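Local coordinates for Alpha/beta hydrolase (Novosphingobium aromaticivorans, PDB 3BWX), which probably acts as a hydrolase of undefined substrate, adopts the alpha/beta hydrolase fold and binds calcium ions in the crystal, at residues L33-L38 / M112-A117; V130-S135 / A243-K248; R160-S165 / L179-R184; P220-L225 / A250-V255; E256-P261 / I278-E283. The protein carries 1 engineered substitution. One frame throughout, in Å; residues are numbered along the deposited sequence.

Overall arrangement
Five contacts illustrate how chemistry follows location in an alpha/beta hydrolase. Interaction 1 lies deepest, its centre about 8 Å from that of the chain, and is purely aliphatic, laying helix 106-117 on strand 32-35 of the central sheet. Interaction 3 is also buried and apolar, but joins two helices that come between strands 122-128 and 230-235 in the chain. The other three are polar. Interaction 2, also buried, combines a direct hydrogen bond with water bridges; interaction 4, partly buried, and interaction 5, at the surface, are salt bridges. Helix 243-250, the turn after it and strand 255-260 run successively through interactions 2, 4 and 5, while L221 and L225 of interaction 4 pack against the helix of interaction 1.

Interaction 1 of 5, residues L33-L38 / M112-A117; sequences LCLPGL and MLLAAA. With EDO (1,2-ethanediol), chain Q.
One methyl group, CD1 of L114, carries both side-chain contacts between the strand segment 33-38 and the helix segment 112-117, where it is met by L33 and L35. The setting is the central sheet of the alpha/beta hydrolase fold: strand 32-35 is an inner parallel strand, hydrogen-bonded to strands 58-61 and 99-104, and helix 106-117 lies against the sheet. L33 and L35, two residues apart, put their side chains on the same side of the strand, as beta alternation requires, while C34 between them faces F45. The side chains of L35 and L114 reach toward each other tip to tip, and in both CG stands anti to the carbonyl carbon (chi1 -58° in L35, -74° in L114), which sends the isobutyl groups across the gap between strand and helix. The nearest CA atoms, those of L35 and L114, are still 11.2 Å apart, so long side chains have to span the layer; L84 and E88 of helix 80-94 also touch L114. L35 additionally packs on residues of a sequence that looks like a nucleophile elbow. Past the strand the chain turns into a loop that in relatives commonly contributes to the oxyanion hole. There a 1,2-ethanediol, probably from the crystallisation liquor, donates from O2 to P36 O (2.8 Å) and from O1 to G37 O (2.8 Å). Between strand and helix, L35 CD1 lies 4.1 Å and L33 CD2 4.3 Å from L114 CD1.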
# COMPACT_ATOMS: atom_id res chain seq x y z
N LEU A 33 9.20 6.17 -0.45
CA LEU A 33 7.79 6.49 -0.26
C LEU A 33 6.96 5.21 -0.27
O LEU A 33 7.04 4.43 -1.24
CB LEU A 33 7.31 7.40 -1.40
CG LEU A 33 5.86 7.86 -1.54
CD1 LEU A 33 5.55 8.88 -0.48
CD2 LEU A 33 5.61 8.50 -2.92
N CYS A 34 6.27 4.91 0.83
CA CYS A 34 5.52 3.67 1.00
C CYS A 34 4.05 3.96 0.86
O CYS A 34 3.51 4.72 1.66
CB CYS A 34 5.81 3.09 2.37
SG CYS A 34 7.54 2.60 2.63
N LEU A 35 3.42 3.35 -0.13
CA LEU A 35 2.07 3.63 -0.49
C LEU A 35 1.18 2.44 -0.14
O LEU A 35 1.37 1.34 -0.68
CB LEU A 35 1.97 4.01 -1.96
CG LEU A 35 2.82 5.22 -2.36
CD1 LEU A 35 2.61 5.43 -3.87
CD2 LEU A 35 2.52 6.44 -1.48
N PRO A 36 0.22 2.63 0.78
CA PRO A 36 -0.61 1.51 1.22
C PRO A 36 -1.70 1.11 0.23
O PRO A 36 -1.99 1.81 -0.72
CB PRO A 36 -1.30 2.04 2.50
CG PRO A 36 -0.73 3.35 2.77
CD PRO A 36 -0.09 3.87 1.53
N GLY A 37 -2.29 -0.04 0.54
CA GLY A 37 -3.43 -0.55 -0.16
C GLY A 37 -4.72 0.19 0.15
O GLY A 37 -4.77 1.10 0.98
N LEU A 38 -5.78 -0.21 -0.53
CA LEU A 38 -7.06 0.52 -0.57
C LEU A 38 -7.57 0.90 0.79
O LEU A 38 -8.00 2.02 0.96
CB LEU A 38 -8.09 -0.35 -1.34
CG LEU A 38 -9.51 0.17 -1.50
CD1 LEU A 38 -9.57 1.35 -2.44
CD2 LEU A 38 -10.42 -0.99 -2.02
N MSE A 112 2.65 3.19 -10.38
CA MSE A 112 2.70 3.24 -11.85
C MSE A 112 2.24 4.58 -12.43
O MSE A 112 2.89 5.15 -13.31
CB MSE A 112 1.89 2.08 -12.44
CG MSE A 112 2.46 0.72 -12.14
SE MSE A 112 1.36 -0.76 -12.92
CE MSE A 112 1.06 -1.84 -11.37
N LEU A 113 1.21 5.16 -11.81
CA LEU A 113 0.65 6.42 -12.23
C LEU A 113 1.65 7.57 -11.97
O LEU A 113 1.86 8.45 -12.82
CB LEU A 113 -0.70 6.63 -11.55
CG LEU A 113 -1.80 5.75 -12.16
CD1 LEU A 113 -2.98 5.76 -11.21
CD2 LEU A 113 -2.16 6.20 -13.62
N LEU A 114 2.32 7.53 -10.82
CA LEU A 114 3.37 8.53 -10.53
C LEU A 114 4.52 8.38 -11.52
O LEU A 114 5.04 9.41 -12.01
CB LEU A 114 3.92 8.36 -9.13
CG LEU A 114 3.02 8.82 -8.02
CD1 LEU A 114 3.53 8.31 -6.66
CD2 LEU A 114 2.84 10.33 -8.00
N ALA A 115 4.95 7.15 -11.83
CA ALA A 115 6.06 6.92 -12.75
C ALA A 115 5.73 7.46 -14.13
O ALA A 115 6.57 8.06 -14.79
CB ALA A 115 6.41 5.42 -12.81
N ALA A 116 4.48 7.28 -14.54
CA ALA A 116 4.02 7.70 -15.86
C ALA A 116 4.26 9.17 -16.14
O ALA A 116 4.51 9.54 -17.26
CB ALA A 116 2.48 7.40 -16.02
N ALA A 117 4.17 10.01 -15.10
CA ALA A 117 4.38 11.46 -15.22
C ALA A 117 5.82 11.77 -15.66
O ALA A 117 6.06 12.75 -16.36
CB ALA A 117 4.07 12.17 -13.92
C1 EDO Q . -5.69 4.27 -0.66
O1 EDO Q . -5.06 3.88 0.58
C2 EDO Q . -4.66 4.10 -1.78
O2 EDO Q . -4.35 2.71 -1.97

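Interaction 2 of 5, residues V130-S135 / A243-K248; sequences VGPEVS and AQTAAK
The hydroxyl OG1 of T245 is gripped by three partners: it donates to E133 OE1 over 2.7 Å, accepts a hydrogen bond from a water at 3.0 Å, and is hydrogen-bonded to S242 OG just ahead of the segment. That water also donates to E133 O, 2.9 Å away, so T245 OG1 is linked to both the side chain and the backbone of E133. On the carboxylate the bond uses the anti lone pair of OE1, the one turned away from the other oxygen. With T245 chi1 at -62°, OG1 stands beside its own backbone N and CG2 anti to it; the methyl then packs beside E133 CB at 3.9 Å and comes within 4.5 Å of P132 CD. The glutamate chain is extended beyond CG, which carries OE1 to the threonine hydroxyl. Its second oxygen is held as well: OE2 accepts from W219 NE1 and from another water at 2.7 Å, and this water accepts in turn from K248 NZ. In the alpha/beta hydrolase fold this ties the loop after strand 122-128 to helix 243-250, which follows strand 230-235. P132 continues the contact toward helix 219-225, touching W219 and F222. E133 and K248 have opposite charges but meet through water instead of directly, with OE1 and NZ 4.6 Å apart. Together with the donors on both oxygens, this would be expected to favour the ionised carboxylate and to fix its rotation.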
# COMPACT_ATOMS: atom_id res chain seq x y z
N VAL A 130 0.60 -6.57 -7.05
CA VAL A 130 -0.29 -5.92 -7.96
C VAL A 130 0.44 -5.79 -9.29
O VAL A 130 1.66 -5.67 -9.35
CB VAL A 130 -0.75 -4.58 -7.42
CG1 VAL A 130 0.41 -3.62 -7.22
CG2 VAL A 130 -1.89 -4.06 -8.28
N GLY A 131 -0.34 -5.83 -10.36
CA GLY A 131 0.17 -5.71 -11.72
C GLY A 131 -0.86 -5.11 -12.66
O GLY A 131 -1.95 -4.77 -12.25
N PRO A 132 -0.49 -4.95 -13.94
CA PRO A 132 -1.38 -4.32 -14.93
C PRO A 132 -2.55 -5.19 -15.36
O PRO A 132 -3.34 -4.75 -16.19
CB PRO A 132 -0.45 -4.06 -16.10
CG PRO A 132 0.61 -5.15 -16.00
CD PRO A 132 0.81 -5.33 -14.53
N GLU A 133 -2.63 -6.42 -14.86
CA GLU A 133 -3.80 -7.28 -15.01
C GLU A 133 -4.18 -7.68 -13.60
O GLU A 133 -3.35 -8.24 -12.87
CB GLU A 133 -3.49 -8.54 -15.83
CG GLU A 133 -3.19 -8.24 -17.29
CD GLU A 133 -2.60 -9.41 -18.10
OE1 GLU A 133 -1.93 -10.33 -17.55
OE2 GLU A 133 -2.79 -9.37 -19.34
N VAL A 134 -5.42 -7.39 -13.23
CA VAL A 134 -5.93 -7.66 -11.90
C VAL A 134 -6.99 -8.77 -11.98
O VAL A 134 -7.92 -8.67 -12.79
CB VAL A 134 -6.50 -6.38 -11.31
CG1 VAL A 134 -7.01 -6.60 -9.91
CG2 VAL A 134 -5.42 -5.30 -11.35
N SER A 135 -6.85 -9.81 -11.16
CA SER A 135 -7.70 -11.00 -11.23
C SER A 135 -9.07 -10.61 -10.69
O SER A 135 -9.14 -9.92 -9.68
CB SER A 135 -7.12 -12.18 -10.42
OG SER A 135 -5.81 -12.56 -10.84
N ALA A 243 0.12 -15.87 -11.34
CA ALA A 243 1.49 -16.27 -11.67
C ALA A 243 1.85 -15.94 -13.11
O ALA A 243 2.98 -15.51 -13.41
CB ALA A 243 1.71 -17.77 -11.38
N GLN A 244 0.88 -16.10 -14.00
CA GLN A 244 1.08 -15.81 -15.41
C GLN A 244 1.41 -14.33 -15.66
O GLN A 244 2.34 -14.01 -16.39
CB GLN A 244 -0.16 -16.24 -16.22
CG GLN A 244 0.22 -16.59 -17.63
CD GLN A 244 -0.96 -16.91 -18.57
OE1 GLN A 244 -1.93 -17.56 -18.19
NE2 GLN A 244 -0.86 -16.45 -19.80
N THR A 245 0.63 -13.43 -15.07
CA THR A 245 0.85 -11.99 -15.22
C THR A 245 2.21 -11.57 -14.65
O THR A 245 2.97 -10.78 -15.24
CB THR A 245 -0.29 -11.20 -14.54
OG1 THR A 245 -1.55 -11.51 -15.18
CG2 THR A 245 -0.02 -9.72 -14.60
N ALA A 246 2.53 -12.11 -13.48
CA ALA A 246 3.84 -11.88 -12.83
C ALA A 246 5.00 -12.33 -13.70
O ALA A 246 5.98 -11.63 -13.81
CB ALA A 246 3.90 -12.50 -11.42
N ALA A 247 4.90 -13.50 -14.33
CA ALA A 247 5.98 -13.97 -15.22
C ALA A 247 6.11 -13.06 -16.45
O ALA A 247 7.22 -12.76 -16.87
CB ALA A 247 5.79 -15.42 -15.63
N LYS A 248 4.99 -12.56 -16.98
CA LYS A 248 5.04 -11.54 -18.03
C LYS A 248 5.73 -10.25 -17.58
O LYS A 248 6.56 -9.71 -18.29
CB LYS A 248 3.65 -11.28 -18.61
CG LYS A 248 3.13 -12.40 -19.48
CD LYS A 248 1.63 -12.28 -19.64
CE LYS A 248 1.10 -13.23 -20.73
NZ LYS A 248 -0.35 -13.00 -20.96
O HOH W 1 -3.23 -11.09 -12.77
O HOH W 2 -1.48 -10.36 -21.52

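Interaction 3 of 5, residues R160-S165 / L179-R184; sequences RALQES and LRYAKR. With EDO (1,2-ethanediol), chain H; EDO (1,2-ethanediol), chain O.
L162 makes the whole contact with one branch, CD1, which lies against the backbone of the neighbouring helix segment 179-184. Its closest approach is to A182 CA at 3.6 Å, with A182 CB only slightly farther at 3.7 Å, so the small alanine side chain lets the methyl reach the helix backbone. The same methyl comes obliquely to the ring of Y181, 4.0 Å from CD2. L162 CG is anti to its carbonyl carbon (chi1 -67°), and Y181 CG is anti to its backbone nitrogen (chi1 -179°), which brings the ring alongside the leucine. Both helices, 155-166 and 175-185, belong to the long excursion between strands 122-128 and 230-235, the position at which alpha/beta hydrolases commonly insert a cap over the core domain. L162 also packs on I185, and A182 on W155, which extends the apolar seam along the two helices. The Y181 ring is met edge-to-face by W173 from the intervening connection. Farther out the chemistry becomes polar. On the helix surface R160 NH1 donates to Q163 OE1, one turn on, over 2.9 Å, with the nitrogen tilted 28° from the amide carbonyl plane. At the far side of helix 175-185, R184 forms salt bridges through NE with E46, NH1 with D270 and NH2 with D47, three acidic partners that tie this helix to other parts of the chain. R180 NH1 makes a weak bond to O1 of a bound 1,2-ethanediol.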
# COMPACT_ATOMS: atom_id res chain seq x y z
N ARG A 160 -9.84 -12.98 15.44
CA ARG A 160 -10.48 -14.21 14.98
C ARG A 160 -11.38 -13.95 13.78
O ARG A 160 -11.48 -14.79 12.90
CB ARG A 160 -11.25 -14.86 16.13
CG ARG A 160 -10.32 -15.35 17.24
CD ARG A 160 -9.46 -16.52 16.72
NE ARG A 160 -8.63 -17.14 17.76
CZ ARG A 160 -7.46 -17.74 17.55
NH1 ARG A 160 -6.93 -17.84 16.35
NH2 ARG A 160 -6.80 -18.23 18.57
N ALA A 161 -12.00 -12.80 13.73
CA ALA A 161 -12.84 -12.44 12.57
C ALA A 161 -11.98 -12.29 11.31
O ALA A 161 -12.42 -12.66 10.21
CB ALA A 161 -13.65 -11.15 12.85
N LEU A 162 -10.77 -11.74 11.46
CA LEU A 162 -9.86 -11.57 10.34
C LEU A 162 -9.34 -12.89 9.86
O LEU A 162 -9.30 -13.14 8.65
CB LEU A 162 -8.74 -10.61 10.70
CG LEU A 162 -9.12 -9.14 10.95
CD1 LEU A 162 -7.94 -8.33 11.50
CD2 LEU A 162 -9.71 -8.47 9.69
N GLN A 163 -8.99 -13.78 10.78
CA GLN A 163 -8.58 -15.13 10.41
C GLN A 163 -9.69 -15.89 9.67
O GLN A 163 -9.40 -16.66 8.74
CB GLN A 163 -8.20 -15.87 11.67
CG GLN A 163 -7.66 -17.23 11.45
CD GLN A 163 -7.43 -17.92 12.76
OE1 GLN A 163 -8.17 -17.67 13.73
NE2 GLN A 163 -6.40 -18.77 12.83
N GLU A 164 -10.95 -15.68 10.11
CA GLU A 164 -12.08 -16.35 9.47
C GLU A 164 -12.13 -15.98 7.99
O GLU A 164 -12.46 -16.85 7.18
CB GLU A 164 -13.38 -15.92 10.14
CG GLU A 164 -14.72 -16.42 9.52
CD GLU A 164 -15.95 -15.82 10.25
OE1 GLU A 164 -16.34 -14.70 9.90
OE2 GLU A 164 -16.50 -16.47 11.14
N SER A 165 -11.85 -14.73 7.63
CA SER A 165 -11.94 -14.34 6.21
C SER A 165 -10.63 -14.39 5.44
O SER A 165 -10.63 -14.49 4.23
CB SER A 165 -12.61 -13.00 6.07
OG SER A 165 -11.70 -11.98 6.50
N LEU A 179 -2.90 -10.74 15.54
CA LEU A 179 -3.10 -9.57 16.39
C LEU A 179 -2.29 -8.38 15.87
O LEU A 179 -2.78 -7.25 15.83
CB LEU A 179 -2.75 -9.89 17.84
CG LEU A 179 -3.79 -10.70 18.60
CD1 LEU A 179 -3.13 -11.19 19.92
CD2 LEU A 179 -5.05 -9.95 18.87
N ARG A 180 -1.06 -8.65 15.47
CA ARG A 180 -0.19 -7.61 14.90
C ARG A 180 -0.86 -7.01 13.64
O ARG A 180 -0.92 -5.81 13.44
CB ARG A 180 1.19 -8.21 14.54
CG ARG A 180 2.18 -7.13 14.08
CD ARG A 180 3.44 -7.70 13.45
NE ARG A 180 4.12 -8.50 14.41
CZ ARG A 180 4.49 -9.78 14.31
NH1 ARG A 180 4.38 -10.54 13.21
NH2 ARG A 180 5.10 -10.29 15.35
N TYR A 181 -1.38 -7.89 12.81
CA TYR A 181 -2.08 -7.47 11.61
C TYR A 181 -3.34 -6.66 11.95
O TYR A 181 -3.63 -5.66 11.28
CB TYR A 181 -2.48 -8.75 10.89
CG TYR A 181 -3.22 -8.65 9.57
CD1 TYR A 181 -2.55 -8.28 8.43
CD2 TYR A 181 -4.54 -9.01 9.47
CE1 TYR A 181 -3.20 -8.24 7.21
CE2 TYR A 181 -5.21 -8.97 8.27
CZ TYR A 181 -4.52 -8.59 7.14
OH TYR A 181 -5.16 -8.55 5.90
N ALA A 182 -4.14 -7.13 12.92
CA ALA A 182 -5.40 -6.50 13.33
C ALA A 182 -5.10 -5.05 13.70
O ALA A 182 -5.85 -4.14 13.28
CB ALA A 182 -6.11 -7.26 14.49
N LYS A 183 -4.05 -4.83 14.52
CA LYS A 183 -3.79 -3.48 15.01
C LYS A 183 -3.33 -2.58 13.89
O LYS A 183 -3.45 -1.35 13.99
CB LYS A 183 -2.81 -3.51 16.20
CG LYS A 183 -3.44 -4.17 17.41
CD LYS A 183 -2.73 -3.83 18.70
CE LYS A 183 -3.21 -2.49 19.23
NZ LYS A 183 -2.49 -2.07 20.47
N ARG A 184 -2.77 -3.14 12.82
CA ARG A 184 -2.38 -2.30 11.69
C ARG A 184 -3.55 -1.77 10.87
O ARG A 184 -3.44 -0.67 10.29
CB ARG A 184 -1.43 -3.03 10.75
CG ARG A 184 -0.08 -3.31 11.33
CD ARG A 184 0.78 -4.12 10.43
NE ARG A 184 2.04 -4.36 11.06
CZ ARG A 184 3.07 -4.98 10.49
NH1 ARG A 184 2.95 -5.56 9.30
NH2 ARG A 184 4.18 -5.14 11.18
C1 EDO H . 2.57 -9.14 9.94
O1 EDO H . 3.87 -8.77 10.46
C2 EDO H . 1.92 -10.25 10.76
O2 EDO H . 2.73 -11.43 10.61
C1 EDO O . -15.00 -8.54 8.91
O1 EDO O . -16.03 -9.40 8.42
C2 EDO O . -13.76 -9.36 9.30
O2 EDO O . -13.25 -10.16 8.22

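Interaction 4 of 5, residues P220-L225 / A250-V255; sequences PLFDAL and ASRPGV. With EDO (1,2-ethanediol), chain K.
R252 grips the carboxylate of D223 side-on with two nearly straight bonds: NE donates to OD1 over 2.8 Å, and NH2 to OD2 over 2.9 Å. This two-pronged salt bridge joins helix 219-225 of the alpha/beta hydrolase fold to the turn that leads into the edge strand 255-260 of its central sheet. The carboxylate and guanidinium planes are only 19° apart, and both aspartate oxygens are met on the syn side, although NE sits somewhat out of the carboxylate plane. The remaining N-H groups of the arginine are used as well. NH1 donates to K248 O near the end of the preceding helix and to O1 of a 1,2-ethanediol, probably from the crystallisation liquor, while NH2 reaches O2 of the same diol over 3.1 Å. In this crystal all five N-H donors thus have an acceptor, which should fix the rotation of the guanidinium. A bend in the arginine chain about CB-CG (chi2 61°) directs the group toward the helix. The type II turn from R252 to V255 is closed by V255 N to R252 O at 3.1 Å. G254 takes up backbone angles at which a beta carbon would jam against the preceding carbonyl, so glycine suits the site. Packing completes the contact, with F222 buried against P132, L127 and L230. The arginine approaches this ring at its edge, the ring and guanidinium planes being 71° apart, and R252 CD lies in the ring plane, 3.8 Å from F222 CE2.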
# COMPACT_ATOMS: atom_id res chain seq x y z
N PRO A 220 0.92 -0.40 -20.54
CA PRO A 220 1.78 0.76 -20.78
C PRO A 220 2.28 1.45 -19.53
O PRO A 220 3.41 1.90 -19.51
CB PRO A 220 0.85 1.71 -21.58
CG PRO A 220 -0.05 0.78 -22.31
CD PRO A 220 -0.35 -0.27 -21.27
N LEU A 221 1.46 1.49 -18.48
CA LEU A 221 1.87 2.10 -17.21
C LEU A 221 2.93 1.19 -16.53
O LEU A 221 3.94 1.66 -16.00
CB LEU A 221 0.66 2.31 -16.29
CG LEU A 221 -0.43 3.24 -16.80
CD1 LEU A 221 -1.61 3.15 -15.85
CD2 LEU A 221 0.05 4.66 -16.87
N PHE A 222 2.73 -0.11 -16.58
CA PHE A 222 3.72 -1.01 -16.04
C PHE A 222 5.03 -0.86 -16.77
O PHE A 222 6.12 -0.76 -16.20
CB PHE A 222 3.23 -2.47 -16.12
CG PHE A 222 4.32 -3.46 -15.80
CD1 PHE A 222 4.70 -3.72 -14.48
CD2 PHE A 222 5.04 -4.07 -16.82
CE1 PHE A 222 5.80 -4.53 -14.19
CE2 PHE A 222 6.13 -4.87 -16.51
CZ PHE A 222 6.48 -5.13 -15.22
N ASP A 223 4.92 -0.83 -18.09
CA ASP A 223 6.14 -0.82 -18.90
C ASP A 223 6.97 0.42 -18.68
O ASP A 223 8.22 0.35 -18.64
CB ASP A 223 5.81 -1.05 -20.37
CG ASP A 223 5.81 -2.51 -20.73
OD1 ASP A 223 6.84 -3.16 -20.44
OD2 ASP A 223 4.84 -3.03 -21.32
N ALA A 224 6.32 1.56 -18.46
CA ALA A 224 7.06 2.77 -18.17
C ALA A 224 7.78 2.64 -16.83
O ALA A 224 8.95 3.01 -16.71
CB ALA A 224 6.15 4.00 -18.20
N LEU A 225 7.08 2.12 -15.83
CA LEU A 225 7.73 1.83 -14.54
C LEU A 225 8.91 0.86 -14.66
O LEU A 225 9.95 1.06 -14.02
CB LEU A 225 6.72 1.30 -13.50
CG LEU A 225 7.20 1.04 -12.07
CD1 LEU A 225 7.77 2.30 -11.38
CD2 LEU A 225 6.08 0.47 -11.24
N ALA A 250 8.00 -10.06 -15.16
CA ALA A 250 9.39 -10.42 -14.97
C ALA A 250 10.18 -10.55 -16.25
O ALA A 250 11.41 -10.52 -16.19
CB ALA A 250 9.49 -11.71 -14.17
N SER A 251 9.50 -10.69 -17.38
CA SER A 251 10.17 -10.86 -18.67
C SER A 251 10.81 -9.57 -19.17
O SER A 251 11.68 -9.60 -20.05
CB SER A 251 9.18 -11.43 -19.71
OG SER A 251 8.23 -10.47 -20.09
N ARG A 252 10.38 -8.43 -18.62
CA ARG A 252 11.00 -7.16 -18.92
C ARG A 252 12.41 -7.10 -18.31
O ARG A 252 12.64 -7.51 -17.16
CB ARG A 252 10.20 -6.00 -18.36
CG ARG A 252 9.01 -5.55 -19.16
CD ARG A 252 7.93 -6.59 -19.35
NE ARG A 252 6.81 -5.96 -20.06
CZ ARG A 252 5.84 -6.61 -20.69
NH1 ARG A 252 5.75 -7.92 -20.68
NH2 ARG A 252 4.95 -5.91 -21.36
N PRO A 253 13.36 -6.54 -19.05
CA PRO A 253 14.73 -6.44 -18.57
C PRO A 253 14.90 -5.72 -17.23
O PRO A 253 14.33 -4.64 -16.99
CB PRO A 253 15.46 -5.65 -19.68
CG PRO A 253 14.50 -5.50 -20.79
CD PRO A 253 13.18 -6.02 -20.42
N GLY A 254 15.70 -6.32 -16.34
CA GLY A 254 15.92 -5.76 -15.02
C GLY A 254 14.85 -6.01 -13.99
O GLY A 254 15.05 -5.68 -12.83
N VAL A 255 13.69 -6.54 -14.36
CA VAL A 255 12.63 -6.73 -13.40
C VAL A 255 12.90 -8.03 -12.66
O VAL A 255 13.08 -9.07 -13.29
CB VAL A 255 11.24 -6.74 -14.06
CG1 VAL A 255 10.13 -6.97 -13.02
CG2 VAL A 255 11.00 -5.47 -14.84
C1 EDO K . 2.29 -8.69 -21.53
O1 EDO K . 3.51 -9.20 -22.08
C2 EDO K . 1.53 -7.78 -22.49
O2 EDO K . 2.39 -6.72 -22.92

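Interaction 5 of 5, residues E256-P261 / I278-E283; sequences ELVTLP and IGRLLE
E256 and R280 form a salt bridge in which a single oxygen does the accepting. R280 NE reaches E256 OE2 over 2.8 Å and R280 NH2 reaches the same atom over 2.9 Å, a side-on grip by two nitrogens. Because the donors converge on one atom, neither bond is straight: the N-H...O angles are 148° for NE and 141° for NH2. OE2 lies in the guanidinium plane, but the two donors treat the carboxylate differently, NE using the syn lone pair while NH2 comes from above the plane of the group. The acid is accordingly turned well out of the arginine plane. Torsions bring the partners together: E256 CG is anti to the backbone nitrogen and its chain stays extended, whereas the arginine is bent at chi3 (-59°), turning the edge of the guanidinium toward E256 and V258. This is the last strand-helix pair of the alpha/beta hydrolase fold, strand 255-260 at the sheet edge and helix 272-282 against it, separated by the region that in relatives usually bears the catalytic histidine. The apolar part belongs to V258, two residues along and on the same side of the strand. Its CG2 methyl meets the edge of the guanidinium, in its plane, at 3.4 Å from R280 NH2. V258 also packs on A277 of the helix and on L231 and L233 of the adjoining strand. Backbone bonds from E256 to L230 and V232, and from V258 to V232 and R234, fix the strand beneath.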
# COMPACT_ATOMS: atom_id res chain seq x y z
N GLU A 256 12.99 -7.95 -11.34
CA GLU A 256 13.11 -9.15 -10.53
C GLU A 256 11.75 -9.51 -9.94
O GLU A 256 11.06 -8.59 -9.43
CB GLU A 256 14.14 -8.95 -9.41
CG GLU A 256 14.23 -10.14 -8.48
CD GLU A 256 15.53 -10.18 -7.67
OE1 GLU A 256 16.57 -10.53 -8.25
OE2 GLU A 256 15.51 -9.88 -6.46
N LEU A 257 11.36 -10.79 -10.04
CA LEU A 257 10.13 -11.30 -9.41
C LEU A 257 10.51 -12.19 -8.25
O LEU A 257 11.35 -13.13 -8.42
CB LEU A 257 9.34 -12.14 -10.43
CG LEU A 257 8.09 -12.84 -9.93
CD1 LEU A 257 7.00 -11.92 -9.35
CD2 LEU A 257 7.53 -13.71 -11.11
N VAL A 258 9.88 -11.96 -7.10
CA VAL A 258 9.98 -12.84 -5.92
C VAL A 258 8.60 -13.31 -5.53
O VAL A 258 7.70 -12.50 -5.30
CB VAL A 258 10.71 -12.12 -4.77
CG1 VAL A 258 10.65 -12.97 -3.48
CG2 VAL A 258 12.14 -11.73 -5.20
N THR A 259 8.42 -14.62 -5.47
CA THR A 259 7.16 -15.18 -5.02
C THR A 259 7.32 -15.69 -3.59
O THR A 259 8.24 -16.43 -3.30
CB THR A 259 6.72 -16.33 -5.94
OG1 THR A 259 6.51 -15.81 -7.27
CG2 THR A 259 5.43 -17.00 -5.39
N LEU A 260 6.40 -15.27 -2.72
CA LEU A 260 6.37 -15.62 -1.29
C LEU A 260 5.55 -16.88 -1.12
O LEU A 260 4.37 -16.91 -1.44
CB LEU A 260 5.82 -14.48 -0.43
CG LEU A 260 6.67 -13.24 -0.12
CD1 LEU A 260 8.06 -13.65 0.53
CD2 LEU A 260 6.82 -12.36 -1.33
N PRO A 261 6.19 -17.95 -0.64
CA PRO A 261 5.42 -19.22 -0.48
C PRO A 261 4.26 -19.16 0.50
O PRO A 261 4.36 -18.50 1.56
CB PRO A 261 6.48 -20.20 0.04
CG PRO A 261 7.78 -19.61 -0.39
CD PRO A 261 7.61 -18.11 -0.33
N ILE A 278 13.67 -6.50 -1.00
CA ILE A 278 13.68 -5.06 -0.93
C ILE A 278 15.12 -4.53 -0.78
O ILE A 278 15.54 -3.57 -1.45
CB ILE A 278 12.72 -4.56 0.16
CG1 ILE A 278 11.30 -4.79 -0.28
CG2 ILE A 278 12.90 -3.06 0.44
CD1 ILE A 278 10.29 -4.67 0.88
N GLY A 279 15.94 -5.21 0.03
CA GLY A 279 17.34 -4.83 0.17
C GLY A 279 18.08 -4.92 -1.16
O GLY A 279 18.86 -4.05 -1.51
N ARG A 280 17.85 -5.97 -1.92
CA ARG A 280 18.48 -6.11 -3.24
C ARG A 280 18.06 -5.01 -4.19
O ARG A 280 18.88 -4.49 -4.96
CB ARG A 280 18.18 -7.45 -3.86
CG ARG A 280 18.78 -8.64 -3.10
CD ARG A 280 18.71 -9.95 -3.95
NE ARG A 280 17.34 -10.34 -4.34
CZ ARG A 280 16.51 -11.01 -3.54
NH1 ARG A 280 16.96 -11.39 -2.36
NH2 ARG A 280 15.28 -11.32 -3.92
N LEU A 281 16.79 -4.64 -4.11
CA LEU A 281 16.21 -3.57 -4.98
C LEU A 281 16.84 -2.24 -4.64
O LEU A 281 17.31 -1.51 -5.51
CB LEU A 281 14.69 -3.58 -4.90
CG LEU A 281 13.86 -2.54 -5.66
CD1 LEU A 281 13.80 -1.12 -5.01
CD2 LEU A 281 14.40 -2.46 -7.09
N LEU A 282 16.97 -2.00 -3.35
CA LEU A 282 17.51 -0.73 -2.86
C LEU A 282 18.99 -0.55 -3.25
O LEU A 282 19.47 0.59 -3.40
CB LEU A 282 17.35 -0.58 -1.34
CG LEU A 282 15.90 -0.36 -0.91
CD1 LEU A 282 15.72 -0.46 0.64
CD2 LEU A 282 15.39 0.97 -1.47
N GLU A 283 19.72 -1.66 -3.42
CA GLU A 283 21.13 -1.59 -3.90
C GLU A 283 21.23 -1.09 -5.31
O GLU A 283 22.31 -0.66 -5.72
CB GLU A 283 21.82 -2.93 -3.83
CG GLU A 283 21.96 -3.46 -2.46
CD GLU A 283 22.71 -4.75 -2.40
OE1 GLU A 283 22.38 -5.69 -3.17
OE2 GLU A 283 23.63 -4.84 -1.56